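Local atomic coordinates of cobalamin (Vitamin B12) biosynthesis CbiX protein (Marinobacter aquaeolei, PDB entry 3LYH), a protein that probably acts as a metal-binding lyase of the chelatase clan, related to the CbiX proteins of cobalamin biosynthesis. Residues I8-H13 / V68-A73. Numbering follows the deposited sequence.
Sequences IILLAH and VPLFLA
Ile9 to Leu11 pair in parallel with Val68 to Leu70 through three backbone hydrogen bonds: Val68 N to Ile9 O (2.8 Å), Leu11 N to Val68 O (2.9 Å) and Leu70 N to Leu11 O (2.7 Å). All are nearly straight at the hydrogen, but Val68 N lies almost on the line of the Ile9 C=O, whereas Leu11 N sits 39° out of the Val68 carbonyl plane. Leu70, donor of the last bond, also centres an inverse gamma turn, and a water spans the gap beyond, accepting from His13 N (3.2 Å) and donating to Leu70 O (2.9 Å).

Leu10 and Val68 lie alongside each other on one face of the sheet, with Leu10 CD2 against Val68 CB; Leu70 CD1 reaches Leu10 CB at 3.8 Å. Helix 18-34 and Val117 of the second subunit also pack on Leu10. Just past the C-terminal ends of the strands, Phe71, its CG anti to the carbonyl carbon (chi1 -71°), sets its edge against the His13 face (offset edge-to-face, planes 78° apart), with Phe71 CE2 3.4 Å from His13 CD2. The bridging water sits over one Phe71 face; a hydrogen bond between Glu44 OE2 and His13 ND1 would limit imidazole rotation. Strands 6-12 and 64-69 are the inner pair of a four-stranded parallel alpha/beta sheet (order 2-1-3-4), consistent with the CbiX family of the chelatase clan.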
ATOM      1  N   ILE B   8       1.484  16.055  10.949  1.00 12.29           N
ATOM      2  CA  ILE B   8       1.122  15.032   9.983  1.00 11.86           C
ATOM      3  C   ILE B   8       0.647  13.800  10.757  1.00 12.08           C
ATOM      4  O   ILE B   8       1.287  13.346  11.696  1.00 11.94           O
ATOM      5  CB  ILE B   8       2.330  14.638   9.115  1.00 13.36           C
ATOM      6  CG1 ILE B   8       2.716  15.779   8.168  1.00 12.12           C
ATOM      7  CG2 ILE B   8       2.063  13.328   8.341  1.00 14.39           C
ATOM      8  CD1 ILE B   8       1.762  15.885   6.928  1.00 15.05           C
ATOM      9  N   ILE B   9      -0.501  13.277  10.351  1.00 11.21           N
ATOM     10  CA  ILE B   9      -1.025  12.010  10.835  1.00 11.32           C
ATOM     11  C   ILE B   9      -1.045  11.053   9.658  1.00  9.54           C
ATOM     12  O   ILE B   9      -1.783  11.285   8.680  1.00 11.96           O
ATOM     13  CB  ILE B   9      -2.437  12.139  11.443  1.00 10.33           C
ATOM     14  CG1 ILE B   9      -2.387  13.142  12.572  1.00 13.06           C
ATOM     15  CG2 ILE B   9      -2.895  10.777  12.016  1.00 16.94           C
ATOM     16  CD1 ILE B   9      -3.743  13.460  13.241  1.00 17.38           C
ATOM     17  N   LEU B  10      -0.253   9.993   9.751  1.00  9.23           N
ATOM     18  CA  LEU B  10      -0.266   8.892   8.768  1.00  8.43           C
ATOM     19  C   LEU B  10      -1.347   7.959   9.206  1.00 11.25           C
ATOM     20  O   LEU B  10      -1.255   7.411  10.299  1.00 13.47           O
ATOM     21  CB  LEU B  10       1.066   8.170   8.662  1.00  8.81           C
ATOM     22  CG  LEU B  10       2.267   9.023   8.302  1.00 11.61           C
ATOM     23  CD1 LEU B  10       3.580   8.232   8.220  1.00 14.35           C
ATOM     24  CD2 LEU B  10       2.047   9.815   7.065  1.00 22.96           C
ATOM     25  N   LEU B  11      -2.385   7.791   8.385  1.00  9.95           N
ATOM     26  CA  LEU B  11      -3.587   7.060   8.801  1.00  8.75           C
ATOM     27  C   LEU B  11      -3.671   5.707   8.147  1.00  8.99           C
ATOM     28  O   LEU B  11      -3.761   5.622   6.938  1.00 13.34           O
ATOM     29  CB  LEU B  11      -4.872   7.840   8.537  1.00 10.03           C
ATOM     30  CG  LEU B  11      -6.158   7.227   9.118  1.00 14.68           C
ATOM     31  CD1 LEU B  11      -6.102   7.237  10.597  1.00 12.99           C
ATOM     32  CD2 LEU B  11      -7.398   8.005   8.603  1.00 15.56           C
ATOM     33  N   ALA B  12      -3.689   4.658   9.005  1.00 11.82           N
ATOM     34  CA  ALA B  12      -3.795   3.242   8.531  1.00 13.94           C
ATOM     35  C   ALA B  12      -5.112   2.599   9.027  1.00 14.76           C
ATOM     36  O   ALA B  12      -5.683   3.073   9.995  1.00 15.25           O
ATOM     37  CB  ALA B  12      -2.561   2.419   9.061  1.00 13.28           C
ATOM     38  N   HIS B  13      -5.603   1.522   8.404  1.00 15.58           N
ATOM     39  CA  HIS B  13      -6.503   0.575   9.163  1.00 17.59           C
ATOM     40  C   HIS B  13      -5.749  -0.157  10.235  1.00 16.52           C
ATOM     41  O   HIS B  13      -4.623  -0.606   9.998  1.00 21.52           O
ATOM     42  CB  HIS B  13      -7.077  -0.517   8.249  1.00 21.41           C
ATOM     43  CG  HIS B  13      -8.311  -0.125   7.530  1.00 18.86           C
ATOM     44  ND1 HIS B  13      -9.378   0.479   8.162  1.00 26.17           N
ATOM     45  CD2 HIS B  13      -8.662  -0.247   6.226  1.00 24.44           C
ATOM     46  CE1 HIS B  13     -10.320   0.741   7.273  1.00 29.36           C
ATOM     47  NE2 HIS B  13      -9.909   0.312   6.091  1.00 31.38           N
ATOM     48  N   VAL B  68      -2.663  11.994   6.085  1.00 12.16           N
ATOM     49  CA  VAL B  68      -2.125  11.333   4.865  1.00 11.26           C
ATOM     50  C   VAL B  68      -2.532   9.837   4.974  1.00  8.89           C
ATOM     51  O   VAL B  68      -1.937   9.089   5.777  1.00 10.20           O
ATOM     52  CB  VAL B  68      -0.600  11.433   4.749  1.00 10.51           C
ATOM     53  CG1 VAL B  68      -0.101  10.744   3.472  1.00 10.81           C
ATOM     54  CG2 VAL B  68      -0.129  12.896   4.759  1.00 15.71           C
ATOM     55  N   PRO B  69      -3.551   9.417   4.175  1.00  8.43           N
ATOM     56  CA  PRO B  69      -3.959   8.004   4.246  1.00 10.48           C
ATOM     57  C   PRO B  69      -2.910   7.039   3.724  1.00 12.15           C
ATOM     58  O   PRO B  69      -2.455   7.160   2.590  1.00 10.54           O
ATOM     59  CB  PRO B  69      -5.248   7.956   3.435  1.00 11.74           C
ATOM     60  CG  PRO B  69      -5.720   9.342   3.342  1.00 14.38           C
ATOM     61  CD  PRO B  69      -4.448  10.162   3.296  1.00 12.48           C
ATOM     62  N   LEU B  70      -2.519   6.065   4.539  1.00 11.31           N
ATOM     63  CA  LEU B  70      -1.557   5.021   4.168  1.00 11.81           C
ATOM     64  C   LEU B  70      -2.310   3.875   3.481  1.00 12.46           C
ATOM     65  O   LEU B  70      -2.475   2.751   4.009  1.00 11.56           O
ATOM     66  CB  LEU B  70      -0.760   4.493   5.356  1.00 14.41           C
ATOM     67  CG  LEU B  70       0.195   5.457   6.013  1.00 15.68           C
ATOM     68  CD1 LEU B  70       0.993   4.751   7.114  1.00 16.15           C
ATOM     69  CD2 LEU B  70       1.113   6.186   4.999  1.00 18.61           C
ATOM     70  N   PHE B  71      -2.860   4.227   2.345  1.00 11.18           N
ATOM     71  CA  PHE B  71      -3.733   3.361   1.511  1.00 14.82           C
ATOM     72  C   PHE B  71      -3.258   3.480   0.076  1.00 13.59           C
ATOM     73  O   PHE B  71      -3.013   4.590  -0.447  1.00 13.84           O
ATOM     74  CB  PHE B  71      -5.206   3.791   1.569  1.00 14.13           C
ATOM     75  CG  PHE B  71      -5.864   3.514   2.868  1.00 15.35           C
ATOM     76  CD1 PHE B  71      -5.687   4.334   3.949  1.00 13.86           C
ATOM     77  CD2 PHE B  71      -6.682   2.390   3.012  1.00 30.25           C
ATOM     78  CE1 PHE B  71      -6.297   4.084   5.158  1.00 16.12           C
ATOM     79  CE2 PHE B  71      -7.288   2.122   4.217  1.00 31.95           C
ATOM     80  CZ  PHE B  71      -7.089   2.982   5.302  1.00 26.83           C
ATOM     81  N   LEU B  72      -3.167   2.330  -0.603  1.00 12.31           N
ATOM     82  CA  LEU B  72      -2.883   2.350  -2.039  1.00 11.12           C
ATOM     83  C   LEU B  72      -4.063   2.796  -2.871  1.00 13.81           C
ATOM     84  O   LEU B  72      -3.872   3.368  -3.949  1.00 17.40           O
ATOM     85  CB  LEU B  72      -2.404   0.966  -2.479  1.00 11.53           C
ATOM     86  CG  LEU B  72      -1.095   0.483  -1.858  1.00 11.37           C
ATOM     87  CD1 LEU B  72      -0.824  -0.955  -2.279  1.00 14.88           C
ATOM     88  CD2 LEU B  72       0.062   1.352  -2.324  1.00 17.14           C
ATOM     89  N   ALA B  73      -5.267   2.473  -2.413  1.00 13.58           N
ATOM     90  CA  ALA B  73      -6.457   2.981  -3.045  1.00 15.02           C
ATOM     91  C   ALA B  73      -7.522   3.074  -1.982  1.00 19.27           C
ATOM     92  O   ALA B  73      -7.556   2.241  -1.059  1.00 20.52           O
ATOM     93  CB  ALA B  73      -6.922   2.085  -4.190  1.00 16.70           C
TER
HETATM   94  O   HOH W   1      -4.077   1.016   5.643  1.00 27.11           O